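Local coordinates for methyltransferase domain-containing protein (Serratia marcescens, PDB 7CLU) that acts as an S-adenosylmethionine-dependent O-methyltransferase in the biosynthesis of the pigment prodigiosin, at residues Y136-P139 against D140-A143; Q146-L149 against G150-A154; R162-F166 against S167-A171; F172-I175 against G176-I179. One frame throughout, in Å; residues are numbered along the deposited sequence.

Contact 1: Y136-P139 against D140-A143; sequences YQNP and DDVA
Asn138 and Pro139 meet Asp141, Val142 and Ala143 in a local, surface-lying contact: the first turn of helix 139-152, just after the short loop break that ends helix 131-137. Two backbone hydrogen bonds close the turn. Val142 N gives to Asn138 O at 3.2 Å, and Ala143 N gives to Pro139 O at 2.9 Å. Asn138 stands at the N-cap position, yet its side chain makes no capping bond. With CG anti to its own carbonyl carbon (chi1 -69°), the amide runs alongside the carboxylate of Asp141, both pointing the same way with planes only 9° apart; Asn138 ND2 comes to 3.1 Å from Asp141 OD2. Asp141 OD2 also lies 3.4 Å from Asn138 CB. On another flank Val142 CG2 rests 3.3 Å from Asn138 O, the carbonyl that Val142 N also uses. Nearby, Ala143 packs on Phe206 of helix 201-214, and Val142 neighbours Gln146, an S-adenosylhomocysteine-binding residue. Proline in the first turn, followed by Asp140 and Asp141 where acidic groups would probably interact well with the helix dipole, is characteristic of an alpha-helix N-terminus.

Contact 2: Q146-L149 against G150-A154; sequences QEFL and GKFAA
Gly150 N donates to Gln146 O at 2.8 Å, a regular alpha-helical bond in the closing turns of helix 139-152. The ladder then weakens: Lys151 N makes a weak bond to Phe148 O, three residues back, and Ala153 N a weak one to Leu149 O while giving to Gly150 O at 3.1 Å. This mixture of spacings marks the helix C-terminus. Phe148 and Phe152, four residues apart, meet obliquely, centroids 5.1 Å apart and planes at 56°, with Phe152 CD1 over one face of the Phe148 ring toward its rim. The closest carbons of the two rings are modelled too near each other, so the fine fit is doubtful. With CG anti to the backbone N (chi1 177°), the ring of Phe148 comes back toward Phe152 although its CB heads away. Lys151 crosses the Phe148 side chain at about a right angle; bends at chi2 and chi3 bring its CE to 4.1 Å from Phe148 CD1, while NZ is hydrogen-bonded to Trp91 O. Lys5 of the second subunit packs on Lys151 and Phe152, placing this helix end at the subunit interface. At the Phe152 ring edge, in plane, Phe148 O lies 3.8 Å from Phe152 CD1.

Contact 3: R162-F166 against S167-A171; sequences RDYDF and SQHRA
His169 CB sits 3.8 Å from Phe166 O, the carbonyl that also accepts His169 N at 3.2 Å and so closes a type I turn over Ser167 and Gln168. From CB the imidazole swings back toward Tyr164, its CG anti to the carbonyl carbon (chi1 -61°). CD2 comes next, 3.7 Å from Tyr164 CE1 at the edge of the phenol ring. At the tip NE2 is hydrogen-bonded to Tyr164 OH; the modelled 2.4 Å between NE2 and OH is very short, its exact length doubtful. The two rings meet rim to rim with planes 4° apart, neither lying over the other. ND1, on the other flank of the imidazole, bonds Asp238 OD2, while Tyr164 OH has a second partner in Arg270 NH1, so the phenol and imidazole are held at several points. Before the turn, Asp165 OD1 accepts both Ser167 OG, at 2.5 Å on the syn side, and Ser167 N, at 3.3 Å from above the carboxylate plane; both come from the same face, and the second bond defines an Asx turn. Tyr164 CD1 lies over the centre of the Phe166 ring. The linker thus leaves helix 154-163, packs Tyr164, Phe166 and His169 on Leu239 of strand 239-243, reaches strand 270-275 through Tyr164 and His169, and enters strand 171-175.

Contact 4: F172-I175 against G176-I179; sequences FLDI and GSGI
The flat carboxylate of Asp174 is turned toward Ser177 through one oxygen and away from it through the other. OD2 is the oxygen on the Ser177 side, with Ser177 CB at 3.5 Å; the hydroxyl OG is modelled implausibly close to OD2, so that approach is doubtful in detail. OD1 lies 4.1 Å from Ser177 OG and is hydrogen-bonded to His241 ND1 on strand 239-243. A CG anti to the backbone N (chi1 -163°) carries the acid off the end of strand 171-175 and toward the loop that follows. Between Asp174 and Ser177 the chain turns at Gly176, which takes a left-handed conformation (phi 75°). Strand, acid and glycine-rich loop form the first conserved motif of Rossmann-like methyltransferases, which borders the cofactor site: Ile175 touches Val227, Gly176 lies next to Glu199, and Gly176 O receives a weak hydrogen bond from Gln146 NE2, all three partners being S-adenosylhomocysteine-binding residues. Buried as it is, the Asp174 carboxylate is satisfied on one oxygen by His241, a neighbour that probably helps stabilise its charge and limits how the carboxylate can turn.

In the fold
The four contacts run in series within the O-methyltransferase domain. Contacts 1 and 2 lie at the two ends of helix 139-152, centres about 16 Å apart. Helix 154-163 then leads to contact 3, about 22 Å from contact 2 by centres, which carries the chain into strand 171-175, an inner strand of the mixed sheet, between 194-199 and 239-243; contact 4 is the exit from that strand, its centre about 16 Å from that of contact 3. Contacts 2 and 4, about 13 Å apart by centres, touch directly: Gln146 OE1 packs 3.2 Å from Gly178 CA. Helix 139-152 and the loop 176-179 thus come together beside the S-adenosylhomocysteine-binding residues, whereas contact 3 lies farther from them, where the chain enters the sheet.

Contact 1: Y136-P139 against D140-A143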
loop_
_atom_site.group_PDB
_atom_site.type_symbol
_atom_site.label_atom_id
_atom_site.label_comp_id
_atom_site.label_asym_id
_atom_site.label_seq_id
_atom_site.Cartn_x
_atom_site.Cartn_y
_atom_site.Cartn_z
ATOM N N TYR A 136 -2.136 11.939 25.065
ATOM C CA TYR A 136 -2.224 12.117 26.513
ATOM C C TYR A 136 -3.433 11.395 27.086
ATOM O O TYR A 136 -3.375 10.881 28.209
ATOM C CB TYR A 136 -2.294 13.617 26.831
ATOM C CG TYR A 136 -1.764 14.054 28.190
ATOM C CD1 TYR A 136 -2.598 14.088 29.309
ATOM C CD2 TYR A 136 -0.450 14.484 28.338
ATOM C CE1 TYR A 136 -2.126 14.502 30.539
ATOM C CE2 TYR A 136 0.037 14.901 29.570
ATOM C CZ TYR A 136 -0.804 14.909 30.665
ATOM O OH TYR A 136 -0.320 15.330 31.889
ATOM N N GLN A 137 -4.522 11.331 26.320
ATOM C CA GLN A 137 -5.767 10.709 26.748
ATOM C C GLN A 137 -5.770 9.185 26.627
ATOM O O GLN A 137 -6.587 8.529 27.284
ATOM C CB GLN A 137 -6.927 11.283 25.928
ATOM C CG GLN A 137 -8.311 10.837 26.375
ATOM C CD GLN A 137 -9.344 11.939 26.260
ATOM O OE1 GLN A 137 -9.432 12.622 25.234
ATOM N NE2 GLN A 137 -10.135 12.122 27.315
ATOM N N ASN A 138 -4.899 8.597 25.811
ATOM C CA ASN A 138 -4.932 7.156 25.549
ATOM C C ASN A 138 -3.566 6.539 25.830
ATOM O O ASN A 138 -2.837 6.160 24.905
ATOM C CB ASN A 138 -5.380 6.867 24.115
ATOM C CG ASN A 138 -6.849 7.203 23.873
ATOM O OD1 ASN A 138 -7.219 8.376 23.758
ATOM N ND2 ASN A 138 -7.689 6.172 23.768
ATOM N N PRO A 139 -3.198 6.400 27.107
ATOM C CA PRO A 139 -1.916 5.762 27.431
ATOM C C PRO A 139 -1.878 4.268 27.119
ATOM O O PRO A 139 -0.782 3.724 26.926
ATOM C CB PRO A 139 -1.763 6.029 28.935
ATOM C CG PRO A 139 -3.161 6.111 29.428
ATOM C CD PRO A 139 -3.934 6.795 28.321
ATOM N N ASP A 140 -3.030 3.588 27.055
ATOM C CA ASP A 140 -3.029 2.178 26.676
ATOM C C ASP A 140 -2.592 2.007 25.226
ATOM O O ASP A 140 -1.721 1.176 24.920
ATOM C CB ASP A 140 -4.418 1.566 26.895
ATOM C CG ASP A 140 -4.739 1.342 28.366
ATOM O OD1 ASP A 140 -3.862 1.604 29.223
ATOM O OD2 ASP A 140 -5.873 0.903 28.663
ATOM N N ASP A 141 -3.191 2.783 24.315
ATOM C CA ASP A 141 -2.765 2.743 22.919
ATOM C C ASP A 141 -1.284 3.087 22.789
ATOM O O ASP A 141 -0.563 2.488 21.983
ATOM C CB ASP A 141 -3.616 3.696 22.079
ATOM C CG ASP A 141 -5.092 3.318 22.066
ATOM O OD1 ASP A 141 -5.412 2.111 22.076
ATOM O OD2 ASP A 141 -5.938 4.239 22.052
ATOM N N VAL A 142 -0.803 4.023 23.605
ATOM C CA VAL A 142 0.594 4.421 23.515
ATOM C C VAL A 142 1.497 3.276 23.956
ATOM O O VAL A 142 2.521 2.996 23.323
ATOM C CB VAL A 142 0.820 5.703 24.338
ATOM C CG1 VAL A 142 2.298 5.969 24.540
ATOM C CG2 VAL A 142 0.149 6.885 23.646
ATOM N N ALA A 143 1.110 2.576 25.026
ATOM C CA ALA A 143 1.868 1.420 25.491
ATOM C C ALA A 143 1.866 0.303 24.449
ATOM O O ALA A 143 2.916 -0.268 24.144
ATOM C CB ALA A 143 1.303 0.929 26.825
#

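Contact 2: Q146-L149 against G150-A154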
loop_
_atom_site.group_PDB
_atom_site.type_symbol
_atom_site.label_atom_id
_atom_site.label_comp_id
_atom_site.label_asym_id
_atom_site.label_seq_id
_atom_site.Cartn_x
_atom_site.Cartn_y
_atom_site.Cartn_z
ATOM N N GLN A 146 4.261 1.301 21.797
ATOM C CA GLN A 146 5.670 1.271 22.152
ATOM C C GLN A 146 6.171 -0.158 22.312
ATOM O O GLN A 146 7.319 -0.452 21.961
ATOM C CB GLN A 146 5.887 2.115 23.408
ATOM C CG GLN A 146 5.641 3.611 23.122
ATOM C CD GLN A 146 6.152 4.540 24.195
ATOM O OE1 GLN A 146 5.792 4.416 25.367
ATOM N NE2 GLN A 146 6.985 5.494 23.800
ATOM N N GLU A 147 5.317 -1.069 22.781
ATOM C CA GLU A 147 5.738 -2.456 22.892
ATOM C C GLU A 147 5.861 -3.107 21.516
ATOM O O GLU A 147 6.740 -3.948 21.307
ATOM C CB GLU A 147 4.777 -3.229 23.801
ATOM C CG GLU A 147 5.174 -4.689 24.003
ATOM C CD GLU A 147 5.621 -5.002 25.425
ATOM O OE1 GLU A 147 5.385 -4.166 26.329
ATOM O OE2 GLU A 147 6.224 -6.082 25.632
ATOM N N PHE A 148 5.020 -2.722 20.561
ATOM C CA PHE A 148 5.249 -3.166 19.192
ATOM C C PHE A 148 6.583 -2.644 18.658
ATOM O O PHE A 148 7.402 -3.409 18.131
ATOM C CB PHE A 148 4.106 -2.716 18.301
ATOM C CG PHE A 148 4.306 -3.063 16.872
ATOM C CD1 PHE A 148 4.144 -4.377 16.443
ATOM C CD2 PHE A 148 4.673 -2.098 15.957
ATOM C CE1 PHE A 148 4.326 -4.718 15.111
ATOM C CE2 PHE A 148 4.856 -2.428 14.620
ATOM C CZ PHE A 148 4.687 -3.744 14.200
ATOM N N LEU A 149 6.808 -1.333 18.768
ATOM C CA LEU A 149 8.056 -0.753 18.286
ATOM C C LEU A 149 9.265 -1.381 18.957
ATOM O O LEU A 149 10.327 -1.495 18.338
ATOM C CB LEU A 149 8.069 0.755 18.540
ATOM C CG LEU A 149 7.385 1.679 17.536
ATOM C CD1 LEU A 149 7.798 3.099 17.853
ATOM C CD2 LEU A 149 7.736 1.308 16.093
ATOM N N GLY A 150 9.132 -1.755 20.231
ATOM C CA GLY A 150 10.262 -2.307 20.959
ATOM C C GLY A 150 10.843 -3.526 20.276
ATOM O O GLY A 150 12.061 -3.687 20.206
ATOM N N LYS A 151 9.975 -4.383 19.734
ATOM C CA LYS A 151 10.430 -5.536 18.968
ATOM C C LYS A 151 11.332 -5.113 17.818
ATOM O O LYS A 151 12.419 -5.674 17.629
ATOM C CB LYS A 151 9.226 -6.313 18.430
ATOM C CG LYS A 151 8.517 -7.163 19.465
ATOM C CD LYS A 151 7.015 -7.226 19.209
ATOM C CE LYS A 151 6.672 -7.281 17.719
ATOM N NZ LYS A 151 5.346 -7.923 17.478
ATOM N N PHE A 152 10.893 -4.133 17.028
ATOM C CA PHE A 152 11.673 -3.698 15.877
ATOM C C PHE A 152 12.971 -3.025 16.267
ATOM O O PHE A 152 13.885 -2.959 15.445
ATOM C CB PHE A 152 10.875 -2.716 15.020
ATOM C CG PHE A 152 9.915 -3.373 14.114
ATOM C CD1 PHE A 152 8.665 -3.727 14.570
ATOM C CD2 PHE A 152 10.270 -3.677 12.810
ATOM C CE1 PHE A 152 7.774 -4.358 13.739
ATOM C CE2 PHE A 152 9.381 -4.311 11.971
ATOM C CZ PHE A 152 8.123 -4.634 12.432
ATOM N N ALA A 153 13.052 -2.481 17.477
ATOM C CA ALA A 153 14.190 -1.662 17.857
ATOM C C ALA A 153 15.399 -2.492 18.254
ATOM O O ALA A 153 16.435 -1.915 18.602
ATOM C CB ALA A 153 13.795 -0.716 18.999
ATOM N N ALA A 154 15.288 -3.823 18.216
ATOM C CA ALA A 154 16.388 -4.687 18.637
ATOM C C ALA A 154 17.703 -4.370 17.932
ATOM O O ALA A 154 18.722 -4.258 18.623
ATOM C CB ALA A 154 15.991 -6.161 18.457
#

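Contact 3: R162-F166 against S167-A171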
loop_
_atom_site.group_PDB
_atom_site.type_symbol
_atom_site.label_atom_id
_atom_site.label_comp_id
_atom_site.label_asym_id
_atom_site.label_seq_id
_atom_site.Cartn_x
_atom_site.Cartn_y
_atom_site.Cartn_z
ATOM N N ARG A 162 26.531 -1.730 21.770
ATOM C CA ARG A 162 27.824 -2.252 21.326
ATOM C C ARG A 162 28.761 -1.142 20.846
ATOM O O ARG A 162 29.953 -1.163 21.168
ATOM C CB ARG A 162 27.600 -3.291 20.224
ATOM C CG ARG A 162 28.822 -4.095 19.788
ATOM C CD ARG A 162 29.378 -3.600 18.465
ATOM N NE ARG A 162 28.440 -3.797 17.353
ATOM C CZ ARG A 162 28.649 -3.378 16.102
ATOM N NH1 ARG A 162 29.767 -2.726 15.791
ATOM N NH2 ARG A 162 27.735 -3.598 15.159
ATOM N N ASP A 163 28.245 -0.161 20.096
ATOM C CA ASP A 163 29.065 0.866 19.459
ATOM C C ASP A 163 29.294 2.110 20.311
ATOM O O ASP A 163 30.206 2.888 20.001
ATOM C CB ASP A 163 28.438 1.301 18.131
ATOM C CG ASP A 163 28.492 0.214 17.091
ATOM O OD1 ASP A 163 28.908 -0.893 17.458
ATOM O OD2 ASP A 163 28.118 0.455 15.924
ATOM N N TYR A 164 28.503 2.336 21.351
ATOM C CA TYR A 164 28.689 3.496 22.211
ATOM C C TYR A 164 29.152 3.035 23.582
ATOM O O TYR A 164 28.629 2.062 24.131
ATOM C CB TYR A 164 27.407 4.318 22.336
ATOM C CG TYR A 164 27.565 5.564 23.192
ATOM C CD1 TYR A 164 27.451 5.498 24.575
ATOM C CD2 TYR A 164 27.826 6.804 22.612
ATOM C CE1 TYR A 164 27.599 6.632 25.364
ATOM C CE2 TYR A 164 27.963 7.953 23.394
ATOM C CZ TYR A 164 27.846 7.858 24.768
ATOM O OH TYR A 164 27.995 8.983 25.556
ATOM N N ASP A 165 30.178 3.717 24.095
ATOM C CA ASP A 165 30.815 3.362 25.391
ATOM C C ASP A 165 29.994 3.904 26.564
ATOM O O ASP A 165 30.203 5.061 26.936
ATOM C CB ASP A 165 32.252 3.880 25.451
ATOM C CG ASP A 165 33.059 3.233 26.558
ATOM O OD1 ASP A 165 32.518 2.329 27.219
ATOM O OD2 ASP A 165 34.211 3.639 26.750
ATOM N N PHE A 166 29.154 3.057 27.164
ATOM C CA PHE A 166 28.306 3.468 28.314
ATOM C C PHE A 166 29.124 3.452 29.611
ATOM O O PHE A 166 28.710 4.087 30.590
ATOM C CB PHE A 166 27.064 2.581 28.413
ATOM C CG PHE A 166 25.981 2.937 27.429
ATOM C CD1 PHE A 166 25.033 3.898 27.734
ATOM C CD2 PHE A 166 25.917 2.321 26.192
ATOM C CE1 PHE A 166 24.043 4.229 26.825
ATOM C CE2 PHE A 166 24.926 2.652 25.284
ATOM C CZ PHE A 166 23.991 3.607 25.602
ATOM N N SER A 167 30.287 2.792 29.584
ATOM C CA SER A 167 31.205 2.682 30.750
ATOM C C SER A 167 31.761 4.052 31.168
ATOM O O SER A 167 32.045 4.213 32.359
ATOM C CB SER A 167 32.317 1.714 30.459
ATOM O OG SER A 167 33.297 2.318 29.634
ATOM N N GLN A 168 31.821 4.996 30.223
ATOM C CA GLN A 168 32.360 6.367 30.438
ATOM C C GLN A 168 31.405 7.220 31.283
ATOM O O GLN A 168 31.863 8.230 31.843
ATOM C CB GLN A 168 32.518 7.071 29.092
ATOM C CG GLN A 168 33.737 6.626 28.305
ATOM C CD GLN A 168 34.190 7.693 27.339
ATOM O OE1 GLN A 168 33.383 8.340 26.674
ATOM N NE2 GLN A 168 35.493 7.892 27.269
ATOM N N HIS A 169 30.131 6.835 31.354
ATOM C CA HIS A 169 29.099 7.611 32.091
ATOM C C HIS A 169 28.815 6.973 33.454
ATOM O O HIS A 169 29.083 5.776 33.616
ATOM C CB HIS A 169 27.831 7.746 31.246
ATOM C CG HIS A 169 28.058 8.467 29.962
ATOM N ND1 HIS A 169 28.227 9.829 29.906
ATOM C CD2 HIS A 169 28.157 8.021 28.695
ATOM C CE1 HIS A 169 28.416 10.195 28.660
ATOM N NE2 HIS A 169 28.376 9.106 27.898
ATOM N N ARG A 170 28.271 7.756 34.385
ATOM C CA ARG A 170 27.963 7.237 35.741
ATOM C C ARG A 170 26.465 6.950 35.882
ATOM O O ARG A 170 26.126 6.025 36.635
ATOM C CB ARG A 170 28.374 8.265 36.801
ATOM N N ALA A 171 25.614 7.669 35.143
ATOM C CA ALA A 171 24.176 7.541 35.339
ATOM C C ALA A 171 23.504 7.906 34.029
ATOM O O ALA A 171 23.699 9.014 33.514
ATOM C CB ALA A 171 23.691 8.445 36.471
#

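Contact 4: F172-I175 against G176-I179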
loop_
_atom_site.group_PDB
_atom_site.type_symbol
_atom_site.label_atom_id
_atom_site.label_comp_id
_atom_site.label_asym_id
_atom_site.label_seq_id
_atom_site.Cartn_x
_atom_site.Cartn_y
_atom_site.Cartn_z
ATOM N N PHE A 172 22.734 6.968 33.498
ATOM C CA PHE A 172 22.060 7.115 32.225
ATOM C C PHE A 172 20.555 7.134 32.454
ATOM O O PHE A 172 20.027 6.340 33.242
ATOM C CB PHE A 172 22.444 5.975 31.295
ATOM C CG PHE A 172 21.508 5.784 30.145
ATOM C CD1 PHE A 172 21.712 6.460 28.959
ATOM C CD2 PHE A 172 20.443 4.906 30.239
ATOM C CE1 PHE A 172 20.865 6.259 27.876
ATOM C CE2 PHE A 172 19.587 4.711 29.163
ATOM C CZ PHE A 172 19.805 5.383 27.981
ATOM N N LEU A 173 19.873 8.043 31.765
ATOM C CA LEU A 173 18.426 8.154 31.856
ATOM C C LEU A 173 17.826 8.185 30.460
ATOM O O LEU A 173 18.293 8.923 29.589
ATOM C CB LEU A 173 18.016 9.401 32.643
ATOM C CG LEU A 173 16.500 9.528 32.857
ATOM C CD1 LEU A 173 16.185 10.028 34.259
ATOM C CD2 LEU A 173 15.941 10.485 31.841
ATOM N N ASP A 174 16.784 7.389 30.259
ATOM C CA ASP A 174 16.105 7.256 28.975
ATOM C C ASP A 174 14.755 7.957 29.078
ATOM O O ASP A 174 13.912 7.583 29.908
ATOM C CB ASP A 174 15.920 5.780 28.618
ATOM C CG ASP A 174 15.611 5.549 27.140
ATOM O OD1 ASP A 174 15.938 6.405 26.287
ATOM O OD2 ASP A 174 15.038 4.480 26.828
ATOM N N ILE A 175 14.532 8.947 28.230
ATOM C CA ILE A 175 13.308 9.731 28.309
ATOM C C ILE A 175 12.231 9.075 27.457
ATOM O O ILE A 175 12.372 8.960 26.232
ATOM C CB ILE A 175 13.531 11.184 27.877
ATOM C CG1 ILE A 175 14.501 11.877 28.839
ATOM C CG2 ILE A 175 12.193 11.878 27.844
ATOM C CD1 ILE A 175 14.557 13.385 28.701
ATOM N N GLY A 176 11.146 8.664 28.108
ATOM C CA GLY A 176 9.978 8.216 27.378
ATOM C C GLY A 176 10.140 6.849 26.759
ATOM O O GLY A 176 9.519 6.570 25.727
ATOM N N SER A 177 11.003 6.009 27.344
ATOM C CA SER A 177 11.087 4.585 27.030
ATOM C C SER A 177 9.693 3.982 26.933
ATOM O O SER A 177 8.842 4.204 27.799
ATOM C CB SER A 177 11.873 3.846 28.126
ATOM O OG SER A 177 13.263 3.715 27.871
ATOM N N GLY A 178 9.461 3.206 25.889
ATOM C CA GLY A 178 8.249 2.424 25.907
ATOM C C GLY A 178 8.286 1.433 27.053
ATOM O O GLY A 178 7.509 1.526 28.013
ATOM N N ILE A 179 9.209 0.480 26.968
ATOM C CA ILE A 179 9.104 -0.718 27.785
ATOM C C ILE A 179 10.416 -1.029 28.496
ATOM O O ILE A 179 10.551 -2.091 29.112
ATOM C CB ILE A 179 8.652 -1.911 26.923
ATOM C CG1 ILE A 179 9.715 -2.236 25.875
ATOM C CG2 ILE A 179 7.310 -1.616 26.245
ATOM C CD1 ILE A 179 9.552 -3.609 25.249
#